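Side-chain contacts in putative oxidoreductase with NAD(P)-binding Rossmann-fold domain (Clostridium difficile, PDB 3UUW), which is probably an NAD(P)-dependent oxidoreductase of the Gfo/Idh/MocA family, with a nucleotide-binding Rossmann domain and a second, mixed-sheet domain: residues A[19-24]-A[262-267]; A[124-127]-A[131-134]; A[95-100]-A[168-173]; A[25-30]-A[50-55]. All blocks are in the same frame, centred on the assembly; numbering follows the deposited sequence.

Contact 1 of 4, residues A[19-24]-A[262-267]; sequences QKAYLP and NILKQK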
loop_
_atom_site.group_PDB
_atom_site.type_symbol
_atom_site.label_atom_id
_atom_site.label_comp_id
_atom_site.label_asym_id
_atom_site.label_seq_id
_atom_site.Cartn_x
_atom_site.Cartn_y
_atom_site.Cartn_z
ATOM N N GLN A 19 4.306 -14.125 -29.557
ATOM C CA GLN A 19 5.326 -13.077 -29.509
ATOM C C GLN A 19 5.602 -12.533 -28.115
ATOM O O GLN A 19 6.744 -12.170 -27.823
ATOM C CB GLN A 19 4.974 -11.936 -30.468
ATOM C CG GLN A 19 5.153 -12.347 -31.924
ATOM C CD GLN A 19 4.888 -11.215 -32.860
ATOM O OE1 GLN A 19 5.508 -10.151 -32.760
ATOM N NE2 GLN A 19 3.946 -11.411 -33.749
ATOM N N LYS A 20 4.592 -12.452 -27.258
ATOM C CA LYS A 20 4.810 -11.862 -25.935
ATOM C C LYS A 20 4.975 -12.859 -24.785
ATOM O O LYS A 20 5.643 -12.525 -23.806
ATOM C CB LYS A 20 3.688 -10.866 -25.583
ATOM C CG LYS A 20 2.384 -11.493 -25.174
ATOM C CD LYS A 20 1.357 -10.412 -24.860
ATOM C CE LYS A 20 0.041 -11.008 -24.439
ATOM N NZ LYS A 20 -0.944 -9.949 -24.125
ATOM N N ALA A 21 4.377 -14.053 -24.908
ATOM C CA ALA A 21 4.326 -15.050 -23.798
ATOM C C ALA A 21 5.184 -16.279 -23.967
ATOM O O ALA A 21 5.445 -16.989 -22.957
ATOM C CB ALA A 21 2.879 -15.499 -23.565
ATOM N N TYR A 22 5.595 -16.580 -25.213
ATOM C CA TYR A 22 6.363 -17.799 -25.502
ATOM C C TYR A 22 7.711 -17.590 -26.156
ATOM O O TYR A 22 8.723 -18.088 -25.625
ATOM C CB TYR A 22 5.516 -18.792 -26.289
ATOM C CG TYR A 22 4.354 -19.273 -25.472
ATOM C CD1 TYR A 22 4.524 -20.271 -24.524
ATOM C CD2 TYR A 22 3.106 -18.669 -25.571
ATOM C CE1 TYR A 22 3.457 -20.719 -23.746
ATOM C CE2 TYR A 22 2.029 -19.097 -24.794
ATOM C CZ TYR A 22 2.212 -20.107 -23.878
ATOM O OH TYR A 22 1.155 -20.551 -23.100
ATOM N N LEU A 23 7.750 -16.856 -27.277
ATOM C CA LEU A 23 9.005 -16.592 -27.984
ATOM C C LEU A 23 10.077 -16.028 -27.056
ATOM O O LEU A 23 11.235 -16.500 -27.107
ATOM C CB LEU A 23 8.778 -15.711 -29.228
ATOM C CG LEU A 23 8.223 -16.478 -30.434
ATOM C CD1 LEU A 23 7.660 -15.565 -31.501
ATOM C CD2 LEU A 23 9.304 -17.426 -31.009
ATOM N N PRO A 24 9.711 -15.075 -26.166
ATOM C CA PRO A 24 10.796 -14.530 -25.336
ATOM C C PRO A 24 11.508 -15.551 -24.456
ATOM O O PRO A 24 12.669 -15.353 -24.112
ATOM C CB PRO A 24 10.091 -13.463 -24.498
ATOM C CG PRO A 24 8.953 -13.003 -25.387
ATOM C CD PRO A 24 8.462 -14.295 -25.982
ATOM N N ASN A 262 11.705 -12.106 -14.445
ATOM C CA ASN A 262 11.053 -11.648 -15.662
ATOM C C ASN A 262 9.546 -11.916 -15.618
ATOM O O ASN A 262 9.067 -12.736 -14.826
ATOM C CB ASN A 262 11.742 -12.233 -16.889
ATOM C CG ASN A 262 11.395 -13.689 -17.153
ATOM O OD1 ASN A 262 10.272 -13.992 -17.513
ATOM N ND2 ASN A 262 12.392 -14.603 -17.020
ATOM N N ILE A 263 8.781 -11.178 -16.413
ATOM C CA ILE A 263 7.333 -11.283 -16.301
ATOM C C ILE A 263 6.777 -12.658 -16.699
ATOM O O ILE A 263 5.709 -13.063 -16.212
ATOM C CB ILE A 263 6.586 -10.125 -17.026
ATOM C CG1 ILE A 263 6.708 -10.250 -18.536
ATOM C CG2 ILE A 263 7.055 -8.713 -16.496
ATOM C CD1 ILE A 263 5.803 -9.267 -19.258
ATOM N N LEU A 264 7.491 -13.403 -17.548
ATOM C CA LEU A 264 6.982 -14.709 -17.975
ATOM C C LEU A 264 7.214 -15.746 -16.880
ATOM O O LEU A 264 6.442 -16.697 -16.727
ATOM C CB LEU A 264 7.609 -15.124 -19.295
ATOM C CG LEU A 264 7.322 -14.108 -20.409
ATOM C CD1 LEU A 264 7.937 -14.580 -21.739
ATOM C CD2 LEU A 264 5.802 -13.871 -20.558
ATOM N N LYS A 265 8.275 -15.534 -16.122
ATOM C CA LYS A 265 8.518 -16.332 -14.937
ATOM C C LYS A 265 7.425 -16.012 -13.922
ATOM O O LYS A 265 6.840 -16.918 -13.297
ATOM C CB LYS A 265 9.901 -16.014 -14.368
ATOM C CG LYS A 265 10.242 -16.772 -13.082
ATOM C CD LYS A 265 10.442 -18.269 -13.297
ATOM C CE LYS A 265 10.934 -18.939 -12.039
ATOM N NZ LYS A 265 11.214 -20.400 -12.269
ATOM N N GLN A 266 7.133 -14.722 -13.740
ATOM C CA GLN A 266 6.085 -14.315 -12.797
ATOM C C GLN A 266 4.752 -14.954 -13.105
ATOM O O GLN A 266 4.076 -15.399 -12.198
ATOM C CB GLN A 266 5.859 -12.805 -12.810
ATOM C CG GLN A 266 7.015 -11.946 -12.363
ATOM C CD GLN A 266 6.741 -10.468 -12.622
ATOM O OE1 GLN A 266 5.605 -10.068 -12.825
ATOM N NE2 GLN A 266 7.811 -9.667 -12.714
ATOM N N LYS A 267 4.366 -14.973 -14.381
ATOM C CA LYS A 267 3.021 -15.406 -14.758
ATOM C C LYS A 267 2.895 -16.909 -14.905
ATOM O O LYS A 267 1.782 -17.420 -15.017
ATOM C CB LYS A 267 2.598 -14.728 -16.039
ATOM C CG LYS A 267 2.518 -13.198 -15.944
ATOM C CD LYS A 267 2.324 -12.622 -17.319
ATOM C CE LYS A 267 2.522 -11.116 -17.411
ATOM N NZ LYS A 267 1.669 -10.356 -16.433
#
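L264 projects from helix 263-267 onto helix 16-26 and makes all the close approaches to K20, A21 and P24. The apolar part is shared between its two methyls. CD1 lies 3.7 Å from P24 CB, the two side chains crossing at about a right angle, whereas CD2 sits over the preceding turn, 4.5 Å from A21 CB. With CG anti to the carbonyl carbon (chi1 -59°) and the branch beyond it extended, the leucine reaches between the two short helical segments, whose axes approach to 10.1 Å and whose directions differ by 100°.

The same methyls also meet backbone oxygens: L264 CD2 is 3.5 Å from K20 O, and L264 CD1 is 3.7 Å from A21 O. Helix 16-26 has a wide pi-type turn here and a kink at P24, whose nitrogen has no hydrogen to give. A21 O is buried by the leucine without a hydrogen-bonding partner in the model.

Polar bonds act within 262-267 and fix the start of the helix. N262 is its N-cap: OD1 accepts from K265 N at 2.9 Å, the donor standing 45° out of the carbonyl plane, and more weakly from L264 N. The amide's ND2 bonds E270. W260 of the second subunit packs on A21 and L264 and receives K20 in a cation-pi contact, placing the contact at a subunit interface.

Helix 16-26 follows strand 8-12 through a glycine-rich turn resembling GxGxxA, the first beta-alpha unit of a nucleotide-binding Rossmann fold.

Contact 2 of 4, residues A[124-127]-A[131-134]; sequences FNRR and MYKE. With GOL (glycerol), chain I.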
loop_
_atom_site.group_PDB
_atom_site.type_symbol
_atom_site.label_atom_id
_atom_site.label_comp_id
_atom_site.label_asym_id
_atom_site.label_seq_id
_atom_site.Cartn_x
_atom_site.Cartn_y
_atom_site.Cartn_z
ATOM N N PHE A 124 -2.422 -23.824 -19.134
ATOM C CA PHE A 124 -2.987 -23.147 -17.965
ATOM C C PHE A 124 -1.824 -22.647 -17.132
ATOM O O PHE A 124 -1.455 -23.235 -16.111
ATOM C CB PHE A 124 -3.945 -24.066 -17.184
ATOM C CG PHE A 124 -5.236 -24.334 -17.903
ATOM C CD1 PHE A 124 -6.142 -23.300 -18.135
ATOM C CD2 PHE A 124 -5.569 -25.607 -18.322
ATOM C CE1 PHE A 124 -7.298 -23.536 -18.797
ATOM C CE2 PHE A 124 -6.742 -25.834 -18.982
ATOM C CZ PHE A 124 -7.608 -24.800 -19.211
ATOM N N ASN A 125 -1.233 -21.536 -17.581
ATOM C CA ASN A 125 -0.032 -21.004 -16.945
ATOM C C ASN A 125 -0.164 -20.696 -15.455
ATOM O O ASN A 125 0.814 -20.793 -14.708
ATOM C CB ASN A 125 0.495 -19.774 -17.695
ATOM C CG ASN A 125 -0.531 -18.692 -17.788
ATOM O OD1 ASN A 125 -1.526 -18.847 -18.504
ATOM N ND2 ASN A 125 -0.342 -17.608 -17.025
ATOM N N ARG A 126 -1.370 -20.341 -15.013
ATOM C CA ARG A 126 -1.572 -19.974 -13.618
ATOM C C ARG A 126 -1.242 -21.120 -12.651
ATOM O O ARG A 126 -0.829 -20.867 -11.529
ATOM C CB ARG A 126 -2.976 -19.397 -13.425
ATOM C CG ARG A 126 -3.119 -18.046 -14.023
ATOM C CD ARG A 126 -4.554 -17.673 -14.244
ATOM N NE ARG A 126 -4.630 -16.310 -14.730
ATOM C CZ ARG A 126 -4.278 -15.928 -15.946
ATOM N NH1 ARG A 126 -3.870 -16.809 -16.855
ATOM N NH2 ARG A 126 -4.353 -14.636 -16.271
ATOM N N ARG A 127 -1.376 -22.374 -13.100
ATOM C CA ARG A 127 -0.989 -23.524 -12.273
ATOM C C ARG A 127 0.519 -23.569 -11.990
ATOM O O ARG A 127 0.982 -24.317 -11.109
ATOM C CB ARG A 127 -1.436 -24.824 -12.915
ATOM C CG ARG A 127 -2.911 -24.946 -13.169
ATOM C CD ARG A 127 -3.237 -26.405 -13.396
ATOM N NE ARG A 127 -4.560 -26.645 -13.951
ATOM C CZ ARG A 127 -5.106 -27.855 -14.075
ATOM N NH1 ARG A 127 -4.492 -28.931 -13.597
ATOM N NH2 ARG A 127 -6.302 -27.988 -14.632
ATOM N N MET A 131 3.857 -17.472 -7.393
ATOM C CA MET A 131 3.219 -16.979 -6.152
ATOM C C MET A 131 1.920 -17.713 -5.878
ATOM O O MET A 131 1.571 -17.931 -4.724
ATOM C CB MET A 131 3.049 -15.474 -6.173
ATOM C CG MET A 131 4.372 -14.735 -5.984
ATOM S SD MET A 131 4.125 -12.965 -6.105
ATOM C CE MET A 131 5.680 -12.361 -5.399
ATOM N N TYR A 132 1.229 -18.145 -6.926
ATOM C CA TYR A 132 0.024 -18.952 -6.726
ATOM C C TYR A 132 0.392 -20.308 -6.122
ATOM O O TYR A 132 -0.312 -20.822 -5.243
ATOM C CB TYR A 132 -0.729 -19.190 -8.022
ATOM C CG TYR A 132 -1.551 -18.016 -8.572
ATOM C CD1 TYR A 132 -1.645 -16.805 -7.913
ATOM C CD2 TYR A 132 -2.317 -18.181 -9.723
ATOM C CE1 TYR A 132 -2.444 -15.772 -8.404
ATOM C CE2 TYR A 132 -3.104 -17.151 -10.222
ATOM C CZ TYR A 132 -3.168 -15.949 -9.557
ATOM O OH TYR A 132 -3.967 -14.943 -10.053
ATOM N N LYS A 133 1.471 -20.902 -6.617
ATOM C CA LYS A 133 1.937 -22.153 -6.045
ATOM C C LYS A 133 2.304 -21.968 -4.567
ATOM O O LYS A 133 2.046 -22.863 -3.734
ATOM C CB LYS A 133 3.103 -22.744 -6.835
ATOM C CG LYS A 133 2.669 -23.300 -8.180
ATOM C CD LYS A 133 3.804 -23.927 -9.022
ATOM C CE LYS A 133 4.653 -24.944 -8.266
ATOM N NZ LYS A 133 3.862 -26.139 -7.864
ATOM N N GLU A 134 2.960 -20.864 -4.251
ATOM C CA GLU A 134 3.363 -20.609 -2.868
ATOM C C GLU A 134 2.159 -20.535 -1.941
ATOM O O GLU A 134 2.140 -21.206 -0.910
ATOM C CB GLU A 134 4.207 -19.358 -2.761
ATOM C CG GLU A 134 4.757 -19.137 -1.366
ATOM C CD GLU A 134 5.883 -18.124 -1.313
ATOM O OE1 GLU A 134 6.221 -17.529 -2.355
ATOM O OE2 GLU A 134 6.427 -17.926 -0.204
HETATM C C1 GOL I . 1.241 -29.017 -9.762
HETATM O O1 GOL I . -0.120 -28.870 -9.399
HETATM C C2 GOL I . 1.776 -27.650 -10.142
HETATM O O2 GOL I . 0.741 -26.956 -10.774
HETATM C C3 GOL I . 2.977 -27.711 -11.079
HETATM O O3 GOL I . 4.173 -27.471 -10.383
#
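The short 3-10 turn between strand 120-122, at the edge of the Rossmann sheet, and helix 130-138 folds against that helix by pairing R126 with Y132 and R127 with K133. R126 O approaches the tyrosine at its edge, close to the ring plane, and lies 3.6 Å from Y132 CD2. Alongside, the arginine's aliphatic stem follows the ring, with R126 CG 3.9 Å from Y132 CE2; both side chains run the same way, the guanidinium tilted 53° from the ring. Their polar ends converge on one acceptor, E225 OE2, which takes a salt bridge from R126 NE and a hydrogen bond from Y132 OH.

The second pair meets at a carbonyl. K133 CG packs 3.5 Å from R127 O, and that oxygen also accepts from glycerol O2 at 2.7 Å. Bends at chi3 (51°) and chi4 (64°) fold the lysine back until NZ donates to glycerol O3 at 2.9 Å. The glycerol, probably from the crystallisation liquor, thus bridges the pair and also bonds W177 NE1.

R127 carries its guanidinium the other way, into salt bridges with E292 and with D173 on helix 160-179, while the Y132 side chain touches V238 of strand 234-239.

Contact 3 of 4, residues A[95-100]-A[168-173]; sequences VDKPLA and YIHVID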
loop_
_atom_site.group_PDB
_atom_site.type_symbol
_atom_site.label_atom_id
_atom_site.label_comp_id
_atom_site.label_asym_id
_atom_site.label_seq_id
_atom_site.Cartn_x
_atom_site.Cartn_y
_atom_site.Cartn_z
ATOM N N VAL A 95 -0.564 -26.548 -26.340
ATOM C CA VAL A 95 -1.496 -25.600 -26.983
ATOM C C VAL A 95 -2.077 -24.648 -25.935
ATOM O O VAL A 95 -2.319 -25.033 -24.790
ATOM C CB VAL A 95 -2.637 -26.374 -27.753
ATOM C CG1 VAL A 95 -3.525 -27.153 -26.771
ATOM C CG2 VAL A 95 -3.464 -25.460 -28.554
ATOM N N ASP A 96 -2.293 -23.393 -26.321
ATOM C CA ASP A 96 -3.001 -22.467 -25.439
ATOM C C ASP A 96 -4.435 -22.920 -25.219
ATOM O O ASP A 96 -5.014 -23.660 -26.042
ATOM C CB ASP A 96 -2.972 -21.058 -25.984
ATOM C CG ASP A 96 -1.641 -20.399 -25.731
ATOM O OD1 ASP A 96 -1.228 -20.296 -24.531
ATOM O OD2 ASP A 96 -1.008 -19.997 -26.716
ATOM N N LYS A 97 -4.999 -22.491 -24.095
ATOM C CA LYS A 97 -6.365 -22.837 -23.757
ATOM C C LYS A 97 -7.337 -22.127 -24.689
ATOM O O LYS A 97 -6.996 -21.083 -25.261
ATOM C CB LYS A 97 -6.668 -22.528 -22.274
ATOM C CG LYS A 97 -6.286 -21.141 -21.697
ATOM C CD LYS A 97 -7.128 -19.985 -22.231
ATOM C CE LYS A 97 -6.364 -19.164 -23.232
ATOM N NZ LYS A 97 -7.210 -18.151 -23.898
ATOM N N PRO A 98 -8.510 -22.723 -24.927
ATOM C CA PRO A 98 -8.924 -24.062 -24.506
ATOM C C PRO A 98 -8.380 -25.087 -25.512
ATOM O O PRO A 98 -7.948 -24.716 -26.613
ATOM C CB PRO A 98 -10.439 -23.975 -24.592
ATOM C CG PRO A 98 -10.667 -23.111 -25.755
ATOM C CD PRO A 98 -9.569 -22.068 -25.713
ATOM N N LEU A 99 -8.408 -26.356 -25.153
ATOM C CA LEU A 99 -7.880 -27.419 -26.017
ATOM C C LEU A 99 -8.502 -27.334 -27.418
ATOM O O LEU A 99 -7.794 -27.196 -28.419
ATOM C CB LEU A 99 -8.177 -28.769 -25.385
ATOM C CG LEU A 99 -7.741 -30.022 -26.141
ATOM C CD1 LEU A 99 -6.304 -29.884 -26.659
ATOM C CD2 LEU A 99 -7.866 -31.264 -25.250
ATOM N N ALA A 100 -9.825 -27.396 -27.481
ATOM C CA ALA A 100 -10.533 -27.272 -28.743
ATOM C C ALA A 100 -11.823 -26.456 -28.571
ATOM O O ALA A 100 -12.201 -26.097 -27.456
ATOM C CB ALA A 100 -10.812 -28.666 -29.322
ATOM N N TYR A 168 -12.556 -16.291 -18.965
ATOM C CA TYR A 168 -13.074 -16.725 -17.667
ATOM C C TYR A 168 -12.567 -18.125 -17.322
ATOM O O TYR A 168 -12.501 -18.491 -16.149
ATOM C CB TYR A 168 -14.585 -16.725 -17.659
ATOM C CG TYR A 168 -15.260 -16.880 -16.313
ATOM C CD1 TYR A 168 -14.937 -16.056 -15.228
ATOM C CD2 TYR A 168 -16.290 -17.772 -16.153
ATOM C CE1 TYR A 168 -15.610 -16.174 -13.994
ATOM C CE2 TYR A 168 -16.968 -17.912 -14.912
ATOM C CZ TYR A 168 -16.636 -17.094 -13.852
ATOM O OH TYR A 168 -17.334 -17.221 -12.659
ATOM N N ILE A 169 -12.177 -18.877 -18.345
ATOM C CA ILE A 169 -11.657 -20.227 -18.153
ATOM C C ILE A 169 -10.441 -20.206 -17.230
ATOM O O ILE A 169 -10.216 -21.164 -16.481
ATOM C CB ILE A 169 -11.323 -20.917 -19.511
ATOM C CG1 ILE A 169 -11.131 -22.430 -19.334
ATOM C CG2 ILE A 169 -10.083 -20.278 -20.161
ATOM C CD1 ILE A 169 -11.039 -23.162 -20.669
ATOM N N HIS A 170 -9.649 -19.138 -17.285
ATOM C CA HIS A 170 -8.499 -19.025 -16.387
ATOM C C HIS A 170 -8.907 -18.946 -14.925
ATOM O O HIS A 170 -8.249 -19.538 -14.067
ATOM C CB HIS A 170 -7.634 -17.811 -16.709
ATOM C CG HIS A 170 -6.789 -17.977 -17.924
ATOM N ND1 HIS A 170 -5.823 -18.955 -18.037
ATOM C CD2 HIS A 170 -6.731 -17.253 -19.067
ATOM C CE1 HIS A 170 -5.223 -18.841 -19.210
ATOM N NE2 HIS A 170 -5.750 -17.809 -19.851
ATOM N N VAL A 171 -9.984 -18.221 -14.657
ATOM C CA VAL A 171 -10.516 -18.080 -13.304
ATOM C C VAL A 171 -11.041 -19.433 -12.791
ATOM O O VAL A 171 -10.698 -19.886 -11.675
ATOM C CB VAL A 171 -11.599 -16.966 -13.264
ATOM C CG1 VAL A 171 -12.223 -16.868 -11.872
ATOM C CG2 VAL A 171 -10.998 -15.614 -13.661
ATOM N N ILE A 172 -11.859 -20.086 -13.609
ATOM C CA ILE A 172 -12.446 -21.397 -13.273
ATOM C C ILE A 172 -11.351 -22.443 -13.123
ATOM O O ILE A 172 -11.352 -23.196 -12.162
ATOM C CB ILE A 172 -13.480 -21.825 -14.310
ATOM C CG1 ILE A 172 -14.653 -20.841 -14.319
ATOM C CG2 ILE A 172 -14.001 -23.275 -14.061
ATOM C CD1 ILE A 172 -15.306 -20.594 -12.936
ATOM N N ASP A 173 -10.403 -22.496 -14.053
ATOM C CA ASP A 173 -9.351 -23.500 -13.912
ATOM C C ASP A 173 -8.531 -23.303 -12.633
ATOM O O ASP A 173 -8.193 -24.265 -11.945
ATOM C CB ASP A 173 -8.389 -23.508 -15.096
ATOM C CG ASP A 173 -7.427 -24.681 -15.025
ATOM O OD1 ASP A 173 -7.872 -25.822 -15.306
ATOM O OD2 ASP A 173 -6.253 -24.467 -14.648
HETATM O O HOH W 1 -5.772 -16.028 -22.221
#
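K97 lays its aliphatic chain against H170 and I169 of helix 160-179. At its root, CB packs on the ring of F124. From there K97 CG is turned into the place between the backbone N and the carbonyl carbon (chi1 49°), which brings it 3.6 Å from H170 CE1. K97 CD is shared between two neighbours, 3.5 Å from H170 NE2 and 3.6 Å from I169 CG2. The lysine and isoleucine chains run antiparallel alongside one another, and the imidazole lies transverse to the lysine; CD approaches that ring obliquely. The chain bends at chi2 and again at chi3, the latter at -105°, away from a staggered angle, and K97 CE follows the histidine at 3.7 Å from H170 NE2.

The sequence D96-K97-P98, just after strand 92-95 and with a cis peptide before the proline, occupies the position of the EKP signature of Gfo/Idh/MocA enzymes. The lysine of that signature is catalytic in some relatives, consistent with K97 facing the active-site cleft, as in those enzymes; H170 lies beside it.

At the tip, NZ makes a salt bridge with D166, one turn before H170 on the same helix. K97 NZ also donates to a water 3.1 Å away, which lies at the edge of the H170 ring, in its plane, and 3.0 Å from H170 NE2. The two nitrogens are therefore linked through this water without touching. Next along the loop, P98 CB meets I169 CD1 at 4.1 Å, and I169 in turn packs on L300 of helix 295-305.

Contact 4 of 4, residues A[25-30]-A[50-55]; sequences ILTKSE and SDYRIM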
loop_
_atom_site.group_PDB
_atom_site.type_symbol
_atom_site.label_atom_id
_atom_site.label_comp_id
_atom_site.label_asym_id
_atom_site.label_seq_id
_atom_site.Cartn_x
_atom_site.Cartn_y
_atom_site.Cartn_z
ATOM N N ILE A 25 10.835 -16.630 -24.097
ATOM C CA ILE A 25 11.502 -17.669 -23.295
ATOM C C ILE A 25 12.087 -18.794 -24.159
ATOM O O ILE A 25 13.235 -19.249 -23.918
ATOM C CB ILE A 25 10.593 -18.200 -22.168
ATOM C CG1 ILE A 25 9.222 -18.565 -22.694
ATOM C CG2 ILE A 25 10.482 -17.170 -21.080
ATOM C CD1 ILE A 25 8.150 -18.810 -21.610
ATOM N N LEU A 26 11.351 -19.220 -25.185
ATOM C CA LEU A 26 11.758 -20.378 -25.959
ATOM C C LEU A 26 12.897 -20.091 -26.924
ATOM O O LEU A 26 13.591 -21.014 -27.326
ATOM C CB LEU A 26 10.562 -20.988 -26.698
ATOM C CG LEU A 26 9.488 -21.595 -25.794
ATOM C CD1 LEU A 26 8.301 -22.005 -26.647
ATOM C CD2 LEU A 26 10.053 -22.789 -24.961
ATOM N N THR A 27 13.101 -18.818 -27.271
ATOM C CA THR A 27 14.186 -18.457 -28.171
ATOM C C THR A 27 15.550 -18.508 -27.502
ATOM O O THR A 27 16.562 -18.420 -28.207
ATOM C CB THR A 27 13.942 -17.104 -28.858
ATOM O OG1 THR A 27 13.736 -16.107 -27.865
ATOM C CG2 THR A 27 12.720 -17.198 -29.792
ATOM N N LYS A 28 15.571 -18.605 -26.157
ATOM C CA LYS A 28 16.783 -18.932 -25.391
ATOM C C LYS A 28 16.651 -20.452 -25.236
ATOM O O LYS A 28 16.098 -20.984 -24.252
ATOM C CB LYS A 28 16.826 -18.208 -24.054
ATOM C CG LYS A 28 18.092 -18.459 -23.283
ATOM C CD LYS A 28 18.060 -17.756 -21.953
ATOM C CE LYS A 28 19.345 -17.965 -21.226
ATOM N NZ LYS A 28 20.480 -17.361 -21.949
ATOM N N SER A 29 17.104 -21.142 -26.268
ATOM C CA SER A 29 16.790 -22.551 -26.441
ATOM C C SER A 29 17.807 -23.438 -25.764
ATOM O O SER A 29 18.662 -23.999 -26.417
ATOM C CB SER A 29 16.685 -22.839 -27.939
ATOM O OG SER A 29 15.810 -21.888 -28.577
ATOM N N GLU A 30 17.695 -23.551 -24.447
ATOM C CA GLU A 30 18.685 -24.274 -23.628
ATOM C C GLU A 30 18.528 -25.791 -23.585
ATOM O O GLU A 30 19.531 -26.527 -23.583
ATOM C CB GLU A 30 18.655 -23.746 -22.182
ATOM C CG GLU A 30 19.023 -22.293 -22.000
ATOM C CD GLU A 30 19.039 -21.862 -20.527
ATOM O OE1 GLU A 30 20.040 -21.260 -20.097
ATOM O OE2 GLU A 30 18.064 -22.142 -19.791
ATOM N N SER A 50 13.501 -14.385 -38.942
ATOM C CA SER A 50 14.739 -13.637 -39.140
ATOM C C SER A 50 15.189 -12.949 -37.847
ATOM O O SER A 50 16.375 -12.950 -37.515
ATOM C CB SER A 50 14.554 -12.569 -40.207
ATOM O OG SER A 50 15.769 -11.865 -40.392
ATOM N N ASP A 51 14.250 -12.333 -37.142
ATOM C CA ASP A 51 14.572 -11.624 -35.903
ATOM C C ASP A 51 15.275 -12.551 -34.918
ATOM O O ASP A 51 16.183 -12.139 -34.227
ATOM C CB ASP A 51 13.309 -11.071 -35.224
ATOM C CG ASP A 51 12.649 -9.958 -35.999
ATOM O OD1 ASP A 51 13.279 -9.366 -36.902
ATOM O OD2 ASP A 51 11.478 -9.658 -35.685
ATOM N N TYR A 52 14.839 -13.802 -34.859
ATOM C CA TYR A 52 15.365 -14.760 -33.890
ATOM C C TYR A 52 16.315 -15.820 -34.450
ATOM O O TYR A 52 16.755 -16.714 -33.699
ATOM C CB TYR A 52 14.220 -15.482 -33.224
ATOM C CG TYR A 52 13.401 -14.676 -32.256
ATOM C CD1 TYR A 52 13.945 -14.258 -31.061
ATOM C CD2 TYR A 52 12.059 -14.405 -32.507
ATOM C CE1 TYR A 52 13.198 -13.553 -30.146
ATOM C CE2 TYR A 52 11.291 -13.712 -31.592
ATOM C CZ TYR A 52 11.869 -13.293 -30.406
ATOM O OH TYR A 52 11.137 -12.593 -29.479
ATOM N N ARG A 53 16.617 -15.731 -35.747
ATOM C CA ARG A 53 17.515 -16.667 -36.417
ATOM C C ARG A 53 16.998 -18.092 -36.348
ATOM O O ARG A 53 17.752 -19.035 -36.104
ATOM C CB ARG A 53 18.937 -16.574 -35.867
ATOM C CG ARG A 53 19.601 -15.205 -36.101
ATOM C CD ARG A 53 20.769 -14.971 -35.099
ATOM N NE ARG A 53 20.263 -15.048 -33.734
ATOM C CZ ARG A 53 19.615 -14.071 -33.097
ATOM N NH1 ARG A 53 19.409 -12.894 -33.677
ATOM N NH2 ARG A 53 19.156 -14.286 -31.870
ATOM N N ILE A 54 15.700 -18.215 -36.563
ATOM C CA ILE A 54 15.007 -19.482 -36.593
ATOM C C ILE A 54 14.672 -19.766 -38.054
ATOM O O ILE A 54 14.428 -18.843 -38.833
ATOM C CB ILE A 54 13.693 -19.436 -35.775
ATOM C CG1 ILE A 54 13.972 -19.163 -34.294
ATOM C CG2 ILE A 54 12.969 -20.769 -35.856
ATOM C CD1 ILE A 54 12.708 -18.862 -33.488
ATOM N N MET A 55 14.651 -21.043 -38.406
ATOM C CA MET A 55 14.342 -21.463 -39.768
ATOM C C MET A 55 12.835 -21.377 -40.008
ATOM O O MET A 55 12.062 -21.966 -39.264
ATOM C CB MET A 55 14.808 -22.908 -39.977
ATOM C CG MET A 55 14.527 -23.481 -41.358
ATOM S SD MET A 55 15.409 -22.627 -42.678
ATOM C CE MET A 55 17.106 -22.950 -42.208
#
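Two groups hold S29 OG, just past T27, the residue that packs against Y52 and I54. S29 OG donates to L26 O at 2.7 Å, lying in the plane of that carbonyl, the angle at the carbonyl oxygen being 150°, and it is also bonded to R53 NH1 of the second subunit. The same arginine's NH2 reaches T27 O, so the turn that follows helix 16-26 is held both from within and from across the subunit boundary.

T27 itself supplies the contact with 50-55. Its CG2 stands over one face of the Y52 ring in a CH-pi contact, 3.6 Å from the ring centroid and 17° off the normal. The methyl is displaced somewhat from the centre, T27 CG2 coming nearest to Y52 CD1 at 3.4 Å. This joins the C-terminal ends of helices 16-26 and 42-52, successive helices of the Rossmann fold, with strand 33-38 running between them in the chain.

T27 OG1 passes near the rim of the ring, 3.5 Å from Y52 CE1, but its polar partner is L23 O, one turn back. Chi1 of 56° allows both: OG1 faces back to the helix while CG2, beside the backbone N, covers the tyrosine. I54 CD1 lies 4.1 Å from T27 CG2. R53, between Y52 and I54, ends helix 42-52 in a Schellman motif with positive phi, and F34 of strand 33-38 packs on both T27 and I54.

From the N terminus, helix 16-26 opens contact 1 at 19-24, and its last turn with the loop beyond it opens contact 4 at 25-30. Contact 4 closes first, at 50-55, a short loop within the Rossmann domain. Contact 3 opens next, at 95-100, and closes at 168-173, joining the loop after strand 92-95 to helix 160-179 of the other domain. Within its span falls contact 2, a tight local closure from 124-127 to 131-134, which touches contact 3 where F124 meets D173. Contact 1 closes last, at 262-267, and encloses the other three; K267 O meets N125 of contact 2, and Y22 OH meets D96 of contact 3. No two contacts cross.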